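Local coordinates for putative Phosphate (Eubacterium rectale, PDB 3DAO), which is probably a phosphatase of the haloacid dehalogenase-like hydrolase family, although its physiological substrate has not been established, at residues 99-104 with 162-167; 166-171 with 204-209. One frame throughout, in Å; residues are numbered along the deposited sequence.

How the interactions relate
Interactions 1 and 2 lie about 9 Å apart, centre to centre, where the two domains of the chain meet, and share I166 and I167. Along the chain, 99-104 leaves strand 96-99 at the edge of the eight-stranded sheet and leads into helix 104-117; 162-167 then runs into strand 168-172, and 204-209 carries the later part of strand 202-207 toward helix 212-222. Strands 168-172 and 202-207 lie side by side in the smaller, six-stranded sheet. The outgoing and returning connections therefore converge beside 166-167, consistent with the hinge of a cap inserted into a haloacid dehalogenase core. In the conformer described, M102 SE packs 3.6 Å from C205 O, and one water bonded to I167 O belongs to both contacts.

Interaction 1. Residues 99-104 with 162-167; sequences TYPMDE and DRNDII
The pyrrolidine ring of P101 sets its CB and CG side against the backbone of N164, with P101 CB 3.5 Å from N164 O. The flat carboxamide of N164 runs obliquely past the same ring, although that residue has two conformers and the touch is tentative. The arrangement is consistent with the linker between core and cap of a haloacid dehalogenase-like hydrolase, where 99-104 leaves the core sheet and turns into helix 104-117. The other flat group, the R163 guanidinium, is engaged at its edge: the D165 carboxylate lies in its plane and is gripped side-on, R163 NE reaching D165 OD1 and R163 NH2 reaching D165 OD2, both 2.8 Å, each D165 oxygen offering its syn lone pair. This bidentate salt bridge ties down the 162-167 loop from within.

The linker is fastened by a backbone bond from M102 N to I166 O, 2.8 Å long and almost straight at the hydrogen (174°). In the conformer described, the selenomethionine at 102 carries CG beside its backbone N (chi1 -49°) and bends again at chi3, which lays SE 4.1 Å from I167 C. W107 and M110 of helix 104-117 also pack on this side chain, and W107 touches I166, so the linker, the loop and the helix share one apolar patch.

Waters complete the join on both sides of the direct bond. One donates to Y100 O and I167 O; a second donates to M102 O at 2.7 Å and accepts from I166 N at 3.1 Å.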
ATOM      1  N   THR A  99      -8.379  -9.506  -4.536  1.00 19.78           N
ATOM      2  CA  THR A  99      -7.022  -9.649  -3.986  1.00 19.73           C
ATOM      3  C   THR A  99      -6.081 -10.043  -5.117  1.00 19.24           C
ATOM      4  O   THR A  99      -6.499 -10.582  -6.140  1.00 16.48           O
ATOM      5  CB  THR A  99      -6.938 -10.659  -2.853  1.00 22.68           C
ATOM      6  OG1 THR A  99      -7.128 -11.971  -3.368  1.00 27.76           O
ATOM      7  CG2 THR A  99      -8.012 -10.417  -1.814  1.00 21.50           C
ATOM      8  N   TYR A 100      -4.818  -9.716  -4.956  1.00 16.66           N
ATOM      9  CA  TYR A 100      -3.807 -10.046  -5.944  1.00 17.47           C
ATOM     10  C   TYR A 100      -2.778 -10.944  -5.254  1.00 19.04           C
ATOM     11  O   TYR A 100      -1.693 -10.521  -4.892  1.00 18.47           O
ATOM     12  CB  TYR A 100      -3.153  -8.801  -6.505  1.00 17.62           C
ATOM     13  CG  TYR A 100      -4.091  -7.870  -7.232  1.00 17.13           C
ATOM     14  CD1 TYR A 100      -4.884  -6.949  -6.549  1.00 19.82           C
ATOM     15  CD2 TYR A 100      -4.185  -7.911  -8.607  1.00 17.23           C
ATOM     16  CE1 TYR A 100      -5.722  -6.076  -7.245  1.00 17.37           C
ATOM     17  CE2 TYR A 100      -5.039  -7.058  -9.313  1.00 21.12           C
ATOM     18  CZ  TYR A 100      -5.804  -6.150  -8.624  1.00 20.65           C
ATOM     19  OH  TYR A 100      -6.641  -5.323  -9.324  1.00 20.58           O
ATOM     20  N   PRO A 101      -3.163 -12.190  -5.005  1.00 19.66           N
ATOM     21  CA  PRO A 101      -2.218 -13.021  -4.266  1.00 18.93           C
ATOM     22  C   PRO A 101      -1.174 -13.667  -5.127  1.00 18.91           C
ATOM     23  O   PRO A 101      -1.289 -13.691  -6.348  1.00 17.57           O
ATOM     24  CB  PRO A 101      -3.105 -14.085  -3.667  1.00 19.19           C
ATOM     25  CG  PRO A 101      -4.198 -14.285  -4.702  1.00 21.27           C
ATOM     26  CD  PRO A 101      -4.415 -12.905  -5.313  1.00 20.67           C
HETATM   27  N   MSE A 102      -0.130 -14.147  -4.463  1.00 16.58           N
HETATM   28  CA  MSE A 102       0.968 -14.823  -5.140  0.75 18.64           C
HETATM   29  C   MSE A 102       0.734 -16.327  -5.248  1.00 17.03           C
HETATM   30  O   MSE A 102       0.282 -16.996  -4.283  1.00 16.63           O
HETATM   31  CB  MSE A 102       2.282 -14.538  -4.380  0.75 18.40           C
HETATM   32  CG  MSE A 102       2.437 -13.045  -4.087  0.75 16.49           C
HETATM   33 SE   MSE A 102       3.987 -12.714  -2.960  0.75 15.77          SE
HETATM   34  CE  MSE A 102       5.316 -12.837  -4.367  0.75 18.65           C
ATOM     35  N   ASP A 103       1.002 -16.842  -6.431  1.00 18.62           N
ATOM     36  CA  ASP A 103       0.918 -18.290  -6.651  0.50 19.63           C
ATOM     37  C   ASP A 103       1.907 -19.012  -5.748  1.00 19.31           C
ATOM     38  O   ASP A 103       3.035 -18.572  -5.545  1.00 19.78           O
ATOM     39  CB  ASP A 103       1.221 -18.691  -8.084  0.50 20.02           C
ATOM     40  CG  ASP A 103       1.098 -20.189  -8.282  0.50 18.48           C
ATOM     41  OD1 ASP A 103      -0.025 -20.710  -8.154  0.50 24.01           O
ATOM     42  OD2 ASP A 103       2.124 -20.856  -8.530  0.50 19.84           O
ATOM     43  N   GLU A 104       1.449 -20.134  -5.223  1.00 20.75           N
ATOM     44  CA  GLU A 104       2.208 -20.975  -4.282  1.00 22.44           C
ATOM     45  C   GLU A 104       3.653 -21.251  -4.709  1.00 22.70           C
ATOM     46  O   GLU A 104       4.566 -21.204  -3.885  1.00 22.12           O
ATOM     47  CB  GLU A 104       1.467 -22.310  -4.033  1.00 25.48           C
ATOM     48  CG  GLU A 104       2.007 -23.101  -2.862  1.00 34.26           C
ATOM     49  CD  GLU A 104       1.287 -24.423  -2.703  1.00 40.74           C
ATOM     50  OE1 GLU A 104       0.903 -24.972  -3.756  1.00 43.87           O
ATOM     51  OE2 GLU A 104       1.116 -24.894  -1.553  1.00 43.42           O
ATOM     52  N   ASP A 162      -0.803 -23.873   3.994  1.00 29.47           N
ATOM     53  CA  ASP A 162      -1.746 -24.090   2.917  1.00 31.38           C
ATOM     54  C   ASP A 162      -2.657 -22.894   2.889  1.00 30.85           C
ATOM     55  O   ASP A 162      -3.613 -22.821   3.642  1.00 31.91           O
ATOM     56  CB  ASP A 162      -2.563 -25.349   3.190  1.00 33.58           C
ATOM     57  CG  ASP A 162      -3.534 -25.653   2.087  1.00 39.91           C
ATOM     58  OD1 ASP A 162      -3.240 -25.298   0.924  1.00 46.97           O
ATOM     59  OD2 ASP A 162      -4.576 -26.269   2.385  1.00 52.27           O
ATOM     60  N   ARG A 163      -2.331 -21.950   2.021  1.00 29.97           N
ATOM     61  CA  ARG A 163      -3.078 -20.719   1.934  1.00 29.10           C
ATOM     62  C   ARG A 163      -3.136 -20.163   0.535  1.00 27.69           C
ATOM     63  O   ARG A 163      -2.267 -20.431  -0.303  1.00 30.36           O
ATOM     64  CB  ARG A 163      -2.463 -19.699   2.873  1.00 31.64           C
ATOM     65  CG  ARG A 163      -2.441 -20.184   4.299  1.00 32.05           C
ATOM     66  CD  ARG A 163      -2.101 -19.086   5.167  1.00 32.84           C
ATOM     67  NE  ARG A 163      -3.135 -18.073   5.115  1.00 31.59           N
ATOM     68  CZ  ARG A 163      -4.048 -17.916   6.059  1.00 35.42           C
ATOM     69  NH1 ARG A 163      -4.041 -18.716   7.110  1.00 38.39           N
ATOM     70  NH2 ARG A 163      -4.954 -16.969   5.961  1.00 30.94           N
ATOM     71  N   ASN A 164      -4.161 -19.360   0.325  1.00 25.39           N
ATOM     72  CA  ASN A 164      -4.398 -18.748  -0.989  0.50 26.23           C
ATOM     73  C   ASN A 164      -4.416 -17.241  -0.932  1.00 24.24           C
ATOM     74  O   ASN A 164      -4.813 -16.579  -1.901  1.00 23.44           O
ATOM     75  CB  ASN A 164      -5.729 -19.213  -1.592  0.50 27.34           C
ATOM     76  CG  ASN A 164      -5.910 -18.751  -3.034  0.50 33.01           C
ATOM     77  OD1 ASN A 164      -6.963 -18.982  -3.644  0.50 44.81           O
ATOM     78  ND2 ASN A 164      -4.878 -18.101  -3.593  0.50 35.88           N
ATOM     79  N   ASP A 165      -3.926 -16.722   0.178  1.00 21.40           N
ATOM     80  CA  ASP A 165      -3.905 -15.279   0.412  1.00 19.79           C
ATOM     81  C   ASP A 165      -2.568 -14.666   0.796  1.00 17.50           C
ATOM     82  O   ASP A 165      -2.548 -13.717   1.554  1.00 17.54           O
ATOM     83  CB  ASP A 165      -4.932 -14.921   1.479  1.00 19.83           C
ATOM     84  CG  ASP A 165      -4.669 -15.576   2.823  1.00 21.36           C
ATOM     85  OD1 ASP A 165      -3.764 -16.432   2.931  1.00 23.84           O
ATOM     86  OD2 ASP A 165      -5.372 -15.227   3.806  1.00 27.40           O
ATOM     87  N   ILE A 166      -1.476 -15.248   0.312  1.00 17.12           N
ATOM     88  CA  ILE A 166      -0.145 -14.638   0.499  1.00 16.69           C
ATOM     89  C   ILE A 166      -0.039 -13.494  -0.497  1.00 15.97           C
ATOM     90  O   ILE A 166      -0.015 -13.676  -1.730  1.00 15.88           O
ATOM     91  CB  ILE A 166       1.020 -15.656   0.363  1.00 17.97           C
ATOM     92  CG1 ILE A 166       0.879 -16.769   1.417  1.00 23.06           C
ATOM     93  CG2 ILE A 166       2.331 -14.944   0.501  1.00 14.70           C
ATOM     94  CD1 ILE A 166       0.790 -16.317   2.819  1.00 20.72           C
ATOM     95  N   ILE A 167       0.013 -12.282   0.057  1.00 13.51           N
ATOM     96  CA  ILE A 167       0.053 -11.067  -0.730  1.00 15.17           C
ATOM     97  C   ILE A 167       1.417 -10.414  -0.784  1.00 13.84           C
ATOM     98  O   ILE A 167       1.690  -9.575  -1.649  1.00 15.58           O
ATOM     99  CB  ILE A 167      -1.043 -10.017  -0.286  1.00 15.15           C
ATOM    100  CG1 ILE A 167      -0.850  -9.591   1.172  1.00 15.79           C
ATOM    101  CG2 ILE A 167      -2.475 -10.535  -0.660  1.00 15.67           C
ATOM    102  CD1 ILE A 167      -1.717  -8.380   1.570  1.00 19.48           C
TER
HETATM  103  O   HOH W   1       0.894  -9.956  -4.224  1.00 18.53           O
HETATM  104  O   HOH W   2      -1.451 -17.058  -2.204  1.00 20.57           O
HETATM  105  O   HOH W   3      -0.260 -22.739  -0.333  1.00 38.49           O

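Interaction 2. Residues 166-171 with 204-209; sequences IIKFTV and DCNAKG
A side-chain amide stands in for strand pairing where the backbone is irregular: N206 ND2 donates to I167 O over 2.8 Å, the donor tilted 16° from the carbonyl plane. I167 and K168 form a classic beta bulge opposite A126 of the neighbouring strand 122-126. The water that bridges Y100 O and I167 O also accepts from A207 N, so I167 O receives two donors, the N206 amide and the water.

Beyond the bulge the strands run antiparallel. F169 and C205 make a hydrogen-bonded pair, F169 N to C205 O at 2.9 Å and C205 N to F169 O at 2.8 Å. C205 SG sits at the edge of the F169 ring, near its plane and 4.2 Å from CD2, while M110 and F185 cover these two side chains.

T170 and D204, the next, non-hydrogen-bonded pair, are joined through their side chains. With OG1 held beside its own backbone N (chi1 -65°), T170 donates to D204 OD1 at 2.9 Å, on the anti side of the carboxylate. K168 crosses toward the same carboxylate, but K168 NZ stays 4.4 Å from D204 OD1, and a water bridges the two.

This antiparallel pair forms part of the six-stranded sheet of what is probably the cap domain in this haloacid dehalogenase-like fold.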
ATOM      1  N   ILE A 166      -1.476 -15.248   0.312  1.00 17.12           N
ATOM      2  CA  ILE A 166      -0.145 -14.638   0.499  1.00 16.69           C
ATOM      3  C   ILE A 166      -0.039 -13.494  -0.497  1.00 15.97           C
ATOM      4  O   ILE A 166      -0.015 -13.676  -1.730  1.00 15.88           O
ATOM      5  CB  ILE A 166       1.020 -15.656   0.363  1.00 17.97           C
ATOM      6  CG1 ILE A 166       0.879 -16.769   1.417  1.00 23.06           C
ATOM      7  CG2 ILE A 166       2.331 -14.944   0.501  1.00 14.70           C
ATOM      8  CD1 ILE A 166       0.790 -16.317   2.819  1.00 20.72           C
ATOM      9  N   ILE A 167       0.013 -12.282   0.057  1.00 13.51           N
ATOM     10  CA  ILE A 167       0.053 -11.067  -0.730  1.00 15.17           C
ATOM     11  C   ILE A 167       1.417 -10.414  -0.784  1.00 13.84           C
ATOM     12  O   ILE A 167       1.690  -9.575  -1.649  1.00 15.58           O
ATOM     13  CB  ILE A 167      -1.043 -10.017  -0.286  1.00 15.15           C
ATOM     14  CG1 ILE A 167      -0.850  -9.591   1.172  1.00 15.79           C
ATOM     15  CG2 ILE A 167      -2.475 -10.535  -0.660  1.00 15.67           C
ATOM     16  CD1 ILE A 167      -1.717  -8.380   1.570  1.00 19.48           C
ATOM     17  N   LYS A 168       2.315 -10.872   0.085  1.00 14.14           N
ATOM     18  CA  LYS A 168       3.682 -10.309   0.097  1.00 14.33           C
ATOM     19  C   LYS A 168       4.667 -11.295   0.707  1.00 13.90           C
ATOM     20  O   LYS A 168       4.351 -11.970   1.659  1.00 13.20           O
ATOM     21  CB  LYS A 168       3.735  -9.020   0.907  1.00 16.32           C
ATOM     22  CG  LYS A 168       5.153  -8.383   0.973  1.00 18.32           C
ATOM     23  CD  LYS A 168       5.146  -7.044   1.668  1.00 18.31           C
ATOM     24  CE  LYS A 168       4.811  -7.166   3.149  1.00 24.75           C
ATOM     25  NZ  LYS A 168       4.892  -5.806   3.811  1.00 23.90           N
ATOM     26  N   PHE A 169       5.829 -11.374   0.075  1.00 15.04           N
ATOM     27  CA  PHE A 169       6.955 -12.140   0.584  1.00 13.83           C
ATOM     28  C   PHE A 169       8.074 -11.118   0.730  1.00 13.69           C
ATOM     29  O   PHE A 169       8.404 -10.392  -0.212  1.00 13.05           O
ATOM     30  CB  PHE A 169       7.366 -13.268  -0.348  1.00 14.39           C
ATOM     31  CG  PHE A 169       8.637 -13.982   0.104  1.00 14.83           C
ATOM     32  CD1 PHE A 169       8.574 -15.079   0.906  1.00 15.85           C
ATOM     33  CD2 PHE A 169       9.875 -13.530  -0.297  1.00 14.18           C
ATOM     34  CE1 PHE A 169       9.725 -15.720   1.342  1.00 14.43           C
ATOM     35  CE2 PHE A 169      11.030 -14.189   0.119  1.00 11.35           C
ATOM     36  CZ  PHE A 169      10.932 -15.288   0.937  1.00 11.09           C
ATOM     37  N   THR A 170       8.637 -11.070   1.924  1.00 12.44           N
ATOM     38  CA  THR A 170       9.646 -10.099   2.261  1.00 12.04           C
ATOM     39  C   THR A 170      10.924 -10.714   2.805  1.00 10.52           C
ATOM     40  O   THR A 170      10.894 -11.580   3.686  1.00 11.55           O
ATOM     41  CB  THR A 170       9.090  -9.155   3.351  1.00 12.31           C
ATOM     42  OG1 THR A 170       7.988  -8.399   2.800  1.00 17.05           O
ATOM     43  CG2 THR A 170      10.160  -8.171   3.864  1.00 17.44           C
ATOM     44  N   VAL A 171      12.046 -10.229   2.280  1.00 13.75           N
ATOM     45  CA  VAL A 171      13.381 -10.650   2.754  1.00 12.28           C
ATOM     46  C   VAL A 171      13.939  -9.538   3.623  1.00 12.69           C
ATOM     47  O   VAL A 171      13.799  -8.367   3.311  1.00 14.11           O
ATOM     48  CB  VAL A 171      14.367 -10.888   1.590  1.00 15.41           C
ATOM     49  CG1 VAL A 171      15.605 -11.616   2.108  1.00 11.85           C
ATOM     50  CG2 VAL A 171      13.661 -11.688   0.423  1.00 11.86           C
ATOM     51  N   ASP A 204      10.908  -6.413  -0.808  1.00 13.60           N
ATOM     52  CA  ASP A 204       9.478  -6.750  -0.823  1.00 14.26           C
ATOM     53  C   ASP A 204       9.079  -7.279  -2.176  1.00 14.94           C
ATOM     54  O   ASP A 204       9.413  -6.711  -3.231  1.00 14.91           O
ATOM     55  CB  ASP A 204       8.609  -5.515  -0.560  1.00 16.97           C
ATOM     56  CG  ASP A 204       8.747  -5.003   0.859  1.00 20.18           C
ATOM     57  OD1 ASP A 204       8.828  -5.828   1.793  1.00 18.60           O
ATOM     58  OD2 ASP A 204       8.807  -3.769   1.011  1.00 21.67           O
ATOM     59  N   CYS A 205       8.335  -8.353  -2.119  1.00 13.96           N
ATOM     60  CA  CYS A 205       7.867  -9.018  -3.343  1.00 14.59           C
ATOM     61  C   CYS A 205       6.366  -9.225  -3.275  1.00 14.14           C
ATOM     62  O   CYS A 205       5.829  -9.740  -2.312  1.00 15.20           O
ATOM     63  CB  CYS A 205       8.530 -10.371  -3.505  1.00 15.50           C
ATOM     64  SG  CYS A 205      10.313 -10.466  -3.112  1.00 18.41           S
ATOM     65  N   ASN A 206       5.729  -8.855  -4.370  1.00 16.20           N
ATOM     66  CA  ASN A 206       4.304  -9.051  -4.549  1.00 16.74           C
ATOM     67  C   ASN A 206       4.089  -9.717  -5.888  1.00 16.67           C
ATOM     68  O   ASN A 206       5.007  -9.906  -6.677  1.00 16.69           O
ATOM     69  CB  ASN A 206       3.535  -7.751  -4.608  1.00 18.61           C
ATOM     70  CG  ASN A 206       3.725  -6.857  -3.393  1.00 23.57           C
ATOM     71  OD1 ASN A 206       4.150  -5.729  -3.559  1.00 25.01           O
ATOM     72  ND2 ASN A 206       3.340  -7.324  -2.184  1.00 22.62           N
ATOM     73  N   ALA A 207       2.822 -10.020  -6.163  1.00 17.52           N
ATOM     74  CA  ALA A 207       2.473 -10.664  -7.432  1.00 16.57           C
ATOM     75  C   ALA A 207       2.824  -9.783  -8.601  1.00 17.44           C
ATOM     76  O   ALA A 207       2.748  -8.550  -8.542  1.00 15.22           O
ATOM     77  CB  ALA A 207       0.977 -11.024  -7.460  1.00 17.88           C
ATOM     78  N   LYS A 208       3.220 -10.423  -9.697  1.00 16.53           N
ATOM     79  CA  LYS A 208       3.518  -9.678 -10.908  1.00 17.73           C
ATOM     80  C   LYS A 208       2.327  -8.801 -11.296  1.00 18.45           C
ATOM     81  O   LYS A 208       1.197  -9.229 -11.265  1.00 19.11           O
ATOM     82  CB  LYS A 208       3.870 -10.639 -12.068  1.00 19.45           C
ATOM     83  CG  LYS A 208       4.363  -9.963 -13.296  1.00 27.00           C
ATOM     84  CD  LYS A 208       4.691 -11.006 -14.363  1.00 35.73           C
ATOM     85  CE  LYS A 208       5.389 -10.388 -15.564  1.00 40.61           C
ATOM     86  NZ  LYS A 208       5.841 -11.445 -16.521  1.00 44.36           N
ATOM     87  N   GLY A 209       2.616  -7.554 -11.589  1.00 19.79           N
ATOM     88  CA  GLY A 209       1.600  -6.615 -12.058  1.00 22.75           C
ATOM     89  C   GLY A 209       0.893  -5.816 -10.993  1.00 23.44           C
ATOM     90  O   GLY A 209       0.042  -4.964 -11.276  1.00 24.96           O
TER
HETATM   91  O   HOH W   1       0.894  -9.956  -4.224  1.00 18.53           O
HETATM   92  O   HOH W   4       7.530  -4.939   3.896  1.00 29.72           O
HETATM   93  O   HOH W   5       5.780  -3.259   2.260  1.00 49.24           O